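Local coordinates for protein yeast glycogen phosphorylase (Saccharomyces cerevisiae, PDB 1YGP) that binds pyridoxal-5'-phosphate and belongs to the carbohydrate phosphorylase family, large two-lobed enzymes of the GT-B clan, at residues L102-L107 with D367-L372; Q331-C336 with I374-R379; F400-H405 with F472-G477. All blocks are in the same frame, centred on the assembly; numbering follows the deposited sequence.

Interaction 1: residues L102-L107 with D367-L372; sequences LSLEFL and DTHPTL. With PLP (pyridoxal-5'-phosphate), chain E.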
loop_
_atom_site.group_PDB
_atom_site.type_symbol
_atom_site.label_atom_id
_atom_site.label_comp_id
_atom_site.label_asym_id
_atom_site.label_seq_id
_atom_site.Cartn_x
_atom_site.Cartn_y
_atom_site.Cartn_z
ATOM N N LEU A 102 11.136 -22.834 -7.463
ATOM C CA LEU A 102 10.072 -22.032 -8.029
ATOM C C LEU A 102 8.737 -22.645 -7.675
ATOM O O LEU A 102 8.487 -23.829 -7.925
ATOM C CB LEU A 102 10.266 -21.950 -9.535
ATOM C CG LEU A 102 11.117 -20.790 -10.075
ATOM C CD1 LEU A 102 12.400 -20.595 -9.277
ATOM C CD2 LEU A 102 11.446 -21.097 -11.505
ATOM N N SER A 103 7.867 -21.891 -7.029
ATOM C CA SER A 103 6.569 -22.407 -6.673
ATOM C C SER A 103 5.560 -21.289 -6.886
ATOM O O SER A 103 5.800 -20.100 -6.620
ATOM C CB SER A 103 6.548 -22.822 -5.233
ATOM O OG SER A 103 5.292 -23.417 -4.943
ATOM N N LEU A 104 4.402 -21.687 -7.405
ATOM C CA LEU A 104 3.324 -20.738 -7.655
ATOM C C LEU A 104 2.613 -20.340 -6.375
ATOM O O LEU A 104 1.869 -19.367 -6.372
ATOM C CB LEU A 104 2.285 -21.324 -8.609
ATOM C CG LEU A 104 1.367 -20.363 -9.309
ATOM C CD1 LEU A 104 2.163 -19.310 -10.048
ATOM C CD2 LEU A 104 0.516 -21.146 -10.281
ATOM N N GLU A 105 2.784 -21.083 -5.292
ATOM C CA GLU A 105 2.139 -20.707 -4.065
ATOM C C GLU A 105 3.016 -21.147 -2.916
ATOM O O GLU A 105 3.663 -22.195 -2.999
ATOM C CB GLU A 105 0.771 -21.354 -4.003
ATOM C CG GLU A 105 0.700 -22.840 -4.286
ATOM C CD GLU A 105 -0.680 -23.393 -4.023
ATOM O OE1 GLU A 105 -1.062 -23.489 -2.866
ATOM O OE2 GLU A 105 -1.377 -23.739 -4.966
ATOM N N PHE A 106 3.113 -20.310 -1.897
ATOM C CA PHE A 106 3.901 -20.566 -0.719
ATOM C C PHE A 106 2.878 -20.271 0.379
ATOM O O PHE A 106 2.409 -19.138 0.559
ATOM C CB PHE A 106 5.114 -19.603 -0.652
ATOM C CG PHE A 106 6.279 -19.899 -1.609
ATOM C CD1 PHE A 106 7.320 -20.759 -1.217
ATOM C CD2 PHE A 106 6.335 -19.326 -2.885
ATOM C CE1 PHE A 106 8.394 -21.035 -2.080
ATOM C CE2 PHE A 106 7.409 -19.603 -3.750
ATOM C CZ PHE A 106 8.438 -20.457 -3.343
ATOM N N LEU A 107 2.420 -21.303 1.095
ATOM C CA LEU A 107 1.419 -21.103 2.131
ATOM C C LEU A 107 2.208 -20.799 3.385
ATOM O O LEU A 107 2.461 -21.654 4.237
ATOM C CB LEU A 107 0.582 -22.351 2.382
ATOM C CG LEU A 107 -0.929 -22.360 2.205
ATOM C CD1 LEU A 107 -1.479 -23.417 3.157
ATOM C CD2 LEU A 107 -1.556 -21.020 2.517
ATOM N N ASP A 367 5.908 -28.673 -9.478
ATOM C CA ASP A 367 4.785 -28.956 -10.358
ATOM C C ASP A 367 4.940 -28.286 -11.725
ATOM O O ASP A 367 5.949 -27.650 -11.998
ATOM C CB ASP A 367 3.509 -28.507 -9.685
ATOM C CG ASP A 367 2.236 -29.106 -10.239
ATOM O OD1 ASP A 367 2.287 -30.167 -10.877
ATOM O OD2 ASP A 367 1.187 -28.507 -9.999
ATOM N N THR A 368 4.026 -28.388 -12.678
ATOM C CA THR A 368 4.174 -27.821 -14.008
ATOM C C THR A 368 4.120 -26.310 -14.232
ATOM O O THR A 368 4.703 -25.775 -15.178
ATOM C CB THR A 368 3.146 -28.571 -14.793
ATOM O OG1 THR A 368 3.810 -29.807 -15.062
ATOM C CG2 THR A 368 2.633 -27.884 -16.026
ATOM N N HIS A 369 3.452 -25.580 -13.354
ATOM C CA HIS A 369 3.364 -24.129 -13.429
ATOM C C HIS A 369 4.663 -23.402 -13.796
ATOM O O HIS A 369 4.531 -22.475 -14.592
ATOM C CB HIS A 369 2.865 -23.577 -12.092
ATOM C CG HIS A 369 1.561 -24.199 -11.624
ATOM N ND1 HIS A 369 0.426 -24.251 -12.290
ATOM C CD2 HIS A 369 1.359 -24.792 -10.396
ATOM C CE1 HIS A 369 -0.462 -24.847 -11.518
ATOM N NE2 HIS A 369 0.108 -25.164 -10.381
ATOM N N PRO A 370 5.906 -23.691 -13.381
ATOM C CA PRO A 370 7.062 -22.970 -13.882
ATOM C C PRO A 370 7.767 -23.606 -15.070
ATOM O O PRO A 370 8.926 -23.266 -15.320
ATOM C CB PRO A 370 7.949 -22.819 -12.680
ATOM C CG PRO A 370 7.720 -24.130 -11.978
ATOM C CD PRO A 370 6.269 -24.451 -12.199
ATOM N N THR A 371 7.138 -24.462 -15.889
ATOM C CA THR A 371 7.832 -25.081 -17.007
ATOM C C THR A 371 8.314 -24.034 -18.015
ATOM O O THR A 371 9.374 -24.206 -18.613
ATOM C CB THR A 371 6.860 -26.111 -17.615
ATOM O OG1 THR A 371 6.623 -27.040 -16.562
ATOM C CG2 THR A 371 7.379 -26.847 -18.849
ATOM N N LEU A 372 7.653 -22.882 -18.184
ATOM C CA LEU A 372 8.150 -21.832 -19.070
ATOM C C LEU A 372 9.562 -21.368 -18.720
ATOM O O LEU A 372 10.261 -20.892 -19.619
ATOM C CB LEU A 372 7.212 -20.611 -19.059
ATOM C CG LEU A 372 6.029 -20.598 -20.055
ATOM C CD1 LEU A 372 5.177 -19.375 -19.844
ATOM C CD2 LEU A 372 6.536 -20.536 -21.472
HETATM N N1 PLP E . -3.952 -26.199 3.950
HETATM C C2 PLP E . -3.492 -25.933 5.206
HETATM C C2A PLP E . -4.009 -24.705 5.913
HETATM C C3 PLP E . -2.552 -26.763 5.799
HETATM O O3 PLP E . -2.038 -26.455 7.033
HETATM C C4 PLP E . -2.090 -27.882 5.124
HETATM C C4A PLP E . -1.422 -28.903 5.805
HETATM C C5 PLP E . -2.560 -28.128 3.843
HETATM C C6 PLP E . -3.486 -27.286 3.272
HETATM C C5A PLP E . -2.151 -29.412 3.079
HETATM O O4P PLP E . -3.058 -30.471 3.424
HETATM P P PLP E . -3.706 -31.452 2.367
HETATM O O1P PLP E . -2.764 -31.528 1.229
HETATM O O2P PLP E . -3.633 -32.858 3.149
HETATM O O3P PLP E . -5.145 -31.108 2.229
#
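T368 O is gripped twice by T371, through the hydroxyl OG1 at 2.7 Å and through the backbone N at 2.9 Å; the backbone bond closes a type I turn from T368 to T371, the hydroxyl reinforces it, and the two middle residues, H369 and P370, face L104 and L102. L104 carries its CG anti to the backbone N (chi1 -161°), which brings the methyl CD2 over one face of the imidazole, 3.6 Å from the ring centroid and 16° off its normal, a CH-pi contact displaced toward CG. Histidine suits the site because it offers this flat face while its ND1 is hydrogen-bonded to Q332, a bond that helps fix how the ring is turned. Both segments are loops following neighbouring parallel strands, 98-102 and 361-366, in the N-terminal Rossmann-like sheet of the GT-B fold. Beside the histidine, the compact P370 ring slides past L102, CB to CB 4.0 Å, and W335 of helix 322-350 packs on both L104 and P370. Further along, S103 OG donates to E105 O (2.8 Å), and the buried carboxylate of E105 is satisfied by Y316 OH and N163 N. The loop then delivers L107 to the pyridoxal-5'-phosphate pocket, its CD1 3.8 Å from ligand N1.

Interaction 2: residues Q331-C336 with I374-R379; sequences QQYFWC and IVELQR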
loop_
_atom_site.group_PDB
_atom_site.type_symbol
_atom_site.label_atom_id
_atom_site.label_comp_id
_atom_site.label_asym_id
_atom_site.label_seq_id
_atom_site.Cartn_x
_atom_site.Cartn_y
_atom_site.Cartn_z
ATOM N N GLN A 331 0.593 -14.524 -16.165
ATOM C CA GLN A 331 1.109 -14.553 -14.810
ATOM C C GLN A 331 2.261 -15.554 -14.683
ATOM O O GLN A 331 3.331 -15.212 -14.172
ATOM C CB GLN A 331 -0.103 -14.880 -13.942
ATOM C CG GLN A 331 0.009 -15.090 -12.458
ATOM C CD GLN A 331 -1.382 -15.229 -11.828
ATOM O OE1 GLN A 331 -2.014 -16.283 -11.877
ATOM N NE2 GLN A 331 -1.956 -14.224 -11.189
ATOM N N GLN A 332 2.112 -16.788 -15.188
ATOM C CA GLN A 332 3.149 -17.820 -15.128
ATOM C C GLN A 332 4.375 -17.405 -15.938
ATOM O O GLN A 332 5.518 -17.698 -15.548
ATOM C CB GLN A 332 2.629 -19.148 -15.672
ATOM C CG GLN A 332 1.485 -19.764 -14.892
ATOM C CD GLN A 332 1.098 -21.167 -15.326
ATOM O OE1 GLN A 332 0.649 -21.993 -14.523
ATOM N NE2 GLN A 332 1.252 -21.543 -16.584
ATOM N N TYR A 333 4.185 -16.684 -17.054
ATOM C CA TYR A 333 5.343 -16.182 -17.759
ATOM C C TYR A 333 6.009 -15.111 -16.899
ATOM O O TYR A 333 7.177 -15.322 -16.576
ATOM C CB TYR A 333 4.990 -15.571 -19.121
ATOM C CG TYR A 333 6.259 -15.146 -19.849
ATOM C CD1 TYR A 333 7.413 -15.931 -19.773
ATOM C CD2 TYR A 333 6.303 -13.928 -20.517
ATOM C CE1 TYR A 333 8.603 -15.491 -20.340
ATOM C CE2 TYR A 333 7.491 -13.481 -21.095
ATOM C CZ TYR A 333 8.633 -14.264 -20.993
ATOM O OH TYR A 333 9.836 -13.823 -21.497
ATOM N N PHE A 334 5.341 -14.023 -16.468
ATOM C CA PHE A 334 5.887 -12.948 -15.624
ATOM C C PHE A 334 6.788 -13.439 -14.471
ATOM O O PHE A 334 7.938 -13.027 -14.302
ATOM C CB PHE A 334 4.677 -12.163 -15.116
ATOM C CG PHE A 334 4.960 -11.083 -14.086
ATOM C CD1 PHE A 334 5.497 -9.861 -14.482
ATOM C CD2 PHE A 334 4.732 -11.340 -12.733
ATOM C CE1 PHE A 334 5.818 -8.903 -13.530
ATOM C CE2 PHE A 334 5.057 -10.371 -11.783
ATOM C CZ PHE A 334 5.605 -9.152 -12.181
ATOM N N TRP A 335 6.334 -14.394 -13.690
ATOM C CA TRP A 335 7.111 -14.924 -12.598
ATOM C C TRP A 335 8.270 -15.738 -13.119
ATOM O O TRP A 335 9.359 -15.558 -12.562
ATOM C CB TRP A 335 6.166 -15.738 -11.740
ATOM C CG TRP A 335 6.696 -16.858 -10.862
ATOM C CD1 TRP A 335 7.529 -16.694 -9.777
ATOM C CD2 TRP A 335 6.294 -18.149 -11.048
ATOM N NE1 TRP A 335 7.634 -17.900 -9.263
ATOM C CE2 TRP A 335 6.917 -18.795 -9.986
ATOM C CE3 TRP A 335 5.491 -18.830 -11.958
ATOM C CZ2 TRP A 335 6.715 -20.164 -9.842
ATOM C CZ3 TRP A 335 5.309 -20.194 -11.793
ATOM C CH2 TRP A 335 5.914 -20.859 -10.742
ATOM N N CYS A 336 8.124 -16.600 -14.142
ATOM C CA CYS A 336 9.266 -17.352 -14.679
ATOM C C CYS A 336 10.375 -16.482 -15.277
ATOM O O CYS A 336 11.568 -16.668 -15.036
ATOM C CB CYS A 336 8.775 -18.302 -15.732
ATOM S SG CYS A 336 7.940 -19.669 -14.908
ATOM N N ILE A 374 12.127 -23.215 -18.403
ATOM C CA ILE A 374 12.983 -24.029 -19.287
ATOM C C ILE A 374 13.155 -23.310 -20.638
ATOM O O ILE A 374 14.253 -22.946 -21.079
ATOM C CB ILE A 374 12.300 -25.442 -19.459
ATOM C CG1 ILE A 374 12.540 -26.275 -18.230
ATOM C CG2 ILE A 374 12.838 -26.193 -20.643
ATOM C CD1 ILE A 374 11.490 -27.381 -18.050
ATOM N N VAL A 375 12.012 -23.033 -21.267
ATOM C CA VAL A 375 11.950 -22.406 -22.571
ATOM C C VAL A 375 12.574 -21.014 -22.551
ATOM O O VAL A 375 13.118 -20.531 -23.540
ATOM C CB VAL A 375 10.476 -22.364 -22.972
ATOM C CG1 VAL A 375 10.310 -21.793 -24.356
ATOM C CG2 VAL A 375 9.935 -23.762 -23.027
ATOM N N GLU A 376 12.439 -20.307 -21.431
ATOM C CA GLU A 376 13.016 -18.993 -21.239
ATOM C C GLU A 376 14.535 -19.069 -21.078
ATOM O O GLU A 376 15.208 -18.238 -21.706
ATOM C CB GLU A 376 12.365 -18.369 -20.017
ATOM C CG GLU A 376 12.950 -17.053 -19.514
ATOM C CD GLU A 376 12.769 -15.834 -20.411
ATOM O OE1 GLU A 376 12.012 -15.878 -21.377
ATOM O OE2 GLU A 376 13.396 -14.816 -20.117
ATOM N N LEU A 377 15.128 -20.012 -20.310
ATOM C CA LEU A 377 16.573 -20.072 -20.192
ATOM C C LEU A 377 17.096 -20.381 -21.581
ATOM O O LEU A 377 18.006 -19.687 -22.039
ATOM C CB LEU A 377 17.033 -21.156 -19.215
ATOM C CG LEU A 377 18.556 -21.299 -18.953
ATOM C CD1 LEU A 377 19.176 -19.942 -18.667
ATOM C CD2 LEU A 377 18.788 -22.234 -17.783
ATOM N N GLN A 378 16.485 -21.295 -22.336
ATOM C CA GLN A 378 16.932 -21.551 -23.701
ATOM C C GLN A 378 16.846 -20.276 -24.545
ATOM O O GLN A 378 17.827 -19.922 -25.213
ATOM C CB GLN A 378 16.078 -22.652 -24.305
ATOM C CG GLN A 378 16.478 -23.091 -25.693
ATOM C CD GLN A 378 17.832 -23.754 -25.827
ATOM O OE1 GLN A 378 18.611 -23.903 -24.888
ATOM N NE2 GLN A 378 18.145 -24.197 -27.036
ATOM N N ARG A 379 15.716 -19.545 -24.470
ATOM C CA ARG A 379 15.565 -18.289 -25.169
ATOM C C ARG A 379 16.670 -17.294 -24.816
ATOM O O ARG A 379 17.273 -16.736 -25.741
ATOM C CB ARG A 379 14.226 -17.628 -24.849
ATOM C CG ARG A 379 14.014 -16.356 -25.688
ATOM C CD ARG A 379 12.749 -15.550 -25.410
ATOM N NE ARG A 379 12.790 -14.929 -24.103
ATOM C CZ ARG A 379 13.416 -13.775 -23.911
ATOM N NH1 ARG A 379 14.016 -13.120 -24.911
ATOM N NH2 ARG A 379 13.529 -13.315 -22.675
#
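The backbones around Y333 and E376 are both regular helix, inner turns of helices 322-350 and 372-384 with their own i to i+4 bonds, and the gap between them is bridged by side chains alone. Both helices belong to the N-terminal Rossmann-like lobe of the GT-B fold, where 372-384 follows strand 361-366 and, with helix 389-399, makes the crossover to the parallel strand 400-404. Y333 has the length to span the gap: a chi1 near 180° (-176°) swings its ring away from its own backbone N, and OH donates to E376 OE1 at 3.0 Å. That oxygen lies at the edge of the ring, near its plane, while the carboxylate is turned 63° from the phenol. One turn on, R379 bends at chi3 (68°) and grips the same carboxylate side-on in an i to i+3 salt bridge, with NE on OE1 and NH2 on OE2, each at 3.0 Å. A bent E376 chain holds the group between these two partners, and so many donors around a buried acid probably favour its ionised form. H427 of helix 425-445 packs on E376 and R379, and its ring meets that of Y333. The bond to NE lies almost in the guanidinium plane, and Y333 OH and R379 NE approach E376 OE1 from opposite faces of the carboxylate.

Interaction 3: residues F400-H405 with F472-G477; sequences FAYTNH and FLAIVG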
loop_
_atom_site.group_PDB
_atom_site.type_symbol
_atom_site.label_atom_id
_atom_site.label_comp_id
_atom_site.label_asym_id
_atom_site.label_seq_id
_atom_site.Cartn_x
_atom_site.Cartn_y
_atom_site.Cartn_z
ATOM N N PHE A 400 17.535 -28.159 -14.715
ATOM C CA PHE A 400 16.219 -28.388 -14.130
ATOM C C PHE A 400 15.893 -29.772 -13.596
ATOM O O PHE A 400 16.485 -30.799 -13.979
ATOM C CB PHE A 400 15.158 -28.025 -15.151
ATOM C CG PHE A 400 15.237 -26.553 -15.521
ATOM C CD1 PHE A 400 14.688 -25.598 -14.666
ATOM C CD2 PHE A 400 15.898 -26.157 -16.691
ATOM C CE1 PHE A 400 14.809 -24.252 -14.986
ATOM C CE2 PHE A 400 16.012 -24.806 -16.996
ATOM C CZ PHE A 400 15.470 -23.855 -16.148
ATOM N N ALA A 401 14.949 -29.797 -12.661
ATOM C CA ALA A 401 14.353 -31.023 -12.176
ATOM C C ALA A 401 12.891 -30.690 -11.885
ATOM O O ALA A 401 12.563 -29.585 -11.433
ATOM C CB ALA A 401 15.011 -31.486 -10.896
ATOM N N TYR A 402 11.991 -31.645 -12.082
ATOM C CA TYR A 402 10.555 -31.456 -11.970
ATOM C C TYR A 402 9.915 -32.329 -10.888
ATOM O O TYR A 402 10.099 -33.552 -10.919
ATOM C CB TYR A 402 10.056 -31.756 -13.370
ATOM C CG TYR A 402 8.587 -32.054 -13.578
ATOM C CD1 TYR A 402 7.625 -31.128 -13.190
ATOM C CD2 TYR A 402 8.203 -33.232 -14.219
ATOM C CE1 TYR A 402 6.281 -31.364 -13.446
ATOM C CE2 TYR A 402 6.845 -33.472 -14.476
ATOM C CZ TYR A 402 5.897 -32.531 -14.086
ATOM O OH TYR A 402 4.556 -32.733 -14.331
ATOM N N THR A 403 9.196 -31.803 -9.897
ATOM C CA THR A 403 8.477 -32.672 -8.989
ATOM C C THR A 403 7.072 -32.738 -9.562
ATOM O O THR A 403 6.508 -31.696 -9.926
ATOM C CB THR A 403 8.407 -32.103 -7.586
ATOM O OG1 THR A 403 9.750 -32.034 -7.117
ATOM C CG2 THR A 403 7.463 -32.912 -6.683
ATOM N N ASN A 404 6.498 -33.937 -9.649
ATOM C CA ASN A 404 5.179 -34.146 -10.206
ATOM C C ASN A 404 4.238 -34.548 -9.081
ATOM O O ASN A 404 4.520 -35.404 -8.229
ATOM C CB ASN A 404 5.263 -35.226 -11.263
ATOM C CG ASN A 404 3.922 -35.552 -11.891
ATOM O OD1 ASN A 404 3.036 -36.164 -11.291
ATOM N ND2 ASN A 404 3.681 -35.106 -13.095
ATOM N N HIS A 405 3.076 -33.901 -9.047
ATOM C CA HIS A 405 2.125 -34.123 -7.972
ATOM C C HIS A 405 0.829 -34.717 -8.513
ATOM O O HIS A 405 -0.079 -34.977 -7.724
ATOM C CB HIS A 405 1.790 -32.801 -7.262
ATOM C CG HIS A 405 2.915 -32.019 -6.577
ATOM N ND1 HIS A 405 3.303 -32.019 -5.300
ATOM C CD2 HIS A 405 3.733 -31.125 -7.240
ATOM C CE1 HIS A 405 4.304 -31.176 -5.175
ATOM N NE2 HIS A 405 4.550 -30.649 -6.350
ATOM N N PHE A 472 5.061 -32.859 -20.475
ATOM C CA PHE A 472 6.028 -33.523 -21.340
ATOM C C PHE A 472 7.211 -32.597 -21.654
ATOM O O PHE A 472 8.357 -33.070 -21.674
ATOM C CB PHE A 472 5.371 -33.942 -22.625
ATOM C CG PHE A 472 4.294 -35.002 -22.457
ATOM C CD1 PHE A 472 3.921 -35.497 -21.200
ATOM C CD2 PHE A 472 3.665 -35.482 -23.605
ATOM C CE1 PHE A 472 2.925 -36.459 -21.097
ATOM C CE2 PHE A 472 2.667 -36.447 -23.492
ATOM C CZ PHE A 472 2.299 -36.932 -22.241
ATOM N N LEU A 473 7.000 -31.280 -21.857
ATOM C CA LEU A 473 8.087 -30.329 -22.029
ATOM C C LEU A 473 8.973 -30.296 -20.782
ATOM O O LEU A 473 10.211 -30.167 -20.871
ATOM C CB LEU A 473 7.507 -28.941 -22.289
ATOM C CG LEU A 473 8.381 -27.673 -22.398
ATOM C CD1 LEU A 473 9.532 -27.795 -23.396
ATOM C CD2 LEU A 473 7.444 -26.561 -22.835
ATOM N N ALA A 474 8.342 -30.432 -19.604
ATOM C CA ALA A 474 9.078 -30.441 -18.360
ATOM C C ALA A 474 9.900 -31.719 -18.262
ATOM O O ALA A 474 11.053 -31.599 -17.847
ATOM C CB ALA A 474 8.133 -30.371 -17.186
ATOM N N ILE A 475 9.427 -32.926 -18.659
ATOM C CA ILE A 475 10.251 -34.146 -18.615
ATOM C C ILE A 475 11.446 -33.971 -19.546
ATOM O O ILE A 475 12.590 -34.174 -19.143
ATOM C CB ILE A 475 9.576 -35.437 -19.118
ATOM C CG1 ILE A 475 8.156 -35.677 -18.666
ATOM C CG2 ILE A 475 10.445 -36.540 -18.574
ATOM C CD1 ILE A 475 7.872 -35.798 -17.177
ATOM N N VAL A 476 11.188 -33.573 -20.793
ATOM C CA VAL A 476 12.238 -33.351 -21.776
ATOM C C VAL A 476 13.237 -32.268 -21.362
ATOM O O VAL A 476 14.402 -32.386 -21.748
ATOM C CB VAL A 476 11.570 -33.004 -23.131
ATOM C CG1 VAL A 476 12.568 -32.616 -24.184
ATOM C CG2 VAL A 476 10.880 -34.240 -23.655
ATOM N N GLY A 477 12.874 -31.233 -20.595
ATOM C CA GLY A 477 13.842 -30.217 -20.192
ATOM C C GLY A 477 14.556 -30.457 -18.859
ATOM O O GLY A 477 15.489 -29.726 -18.524
#
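Y402 lays its ring over the methyl of A474, whose CB stands 4.0 Å from the ring centroid and only 8° off the normal, a CH-pi contact over the middle of the face. Alanine suits this place: its single methyl lets the helix come close to the strand, their axes approaching to 7.8 Å, and leaves room for a flat aromatic between them. The axes of strand 400-404 and helix 472-477 cross with their N-to-C directions 139° apart. The side chain of Y402 is carried along the strand under the helix. On the opposite face of the ring lies N404 CA, from two residues further along the strand. I475, beside the alanine, reaches obliquely with the end of its chain, CD1 to Y402 CE2 3.7 Å. The phenol is held at its far end too: N404 ND2 donates to Y402 OH at 2.8 Å, from a direction tilted 26° out of the amide plane, and a weak hydrogen bond joins the same hydroxyl and T368 OG1. At the start of the strand the helix offers a backbone carbonyl, G477 having no side chain, and G477 O lies 3.8 Å from F400 CB. Strand 400-404 lies between the parallel strands 361-366 and 478-483 of the N-terminal GT-B sheet. Helix 470-477 packs on it and then runs directly into strand 478-483, while F500 of helix 498-504 packs against I475 and V476.

All three contacts are buried in the N-terminal lobe, with interaction 1 nearest the centre of the chain and interaction 2 farther out, where R379 is partly exposed. Strand 361-366 relates them: its following loop serves interaction 1, the helix after that serves interaction 2, and its neighbour in the sheet, 400-404, serves interaction 3. Across interactions 1 and 3 the contacts are apolar, each laying a methyl over an aromatic face, while polar ring atoms bond elsewhere; interaction 2 joins two helices by a phenol-carboxylate bond, the carboxylate being held by an arginine of its own helix. D367 N lies 3.1 Å from T403 O, a probable hydrogen bond between interactions 1 and 3, and I374 packs on F400, joining interactions 2 and 3.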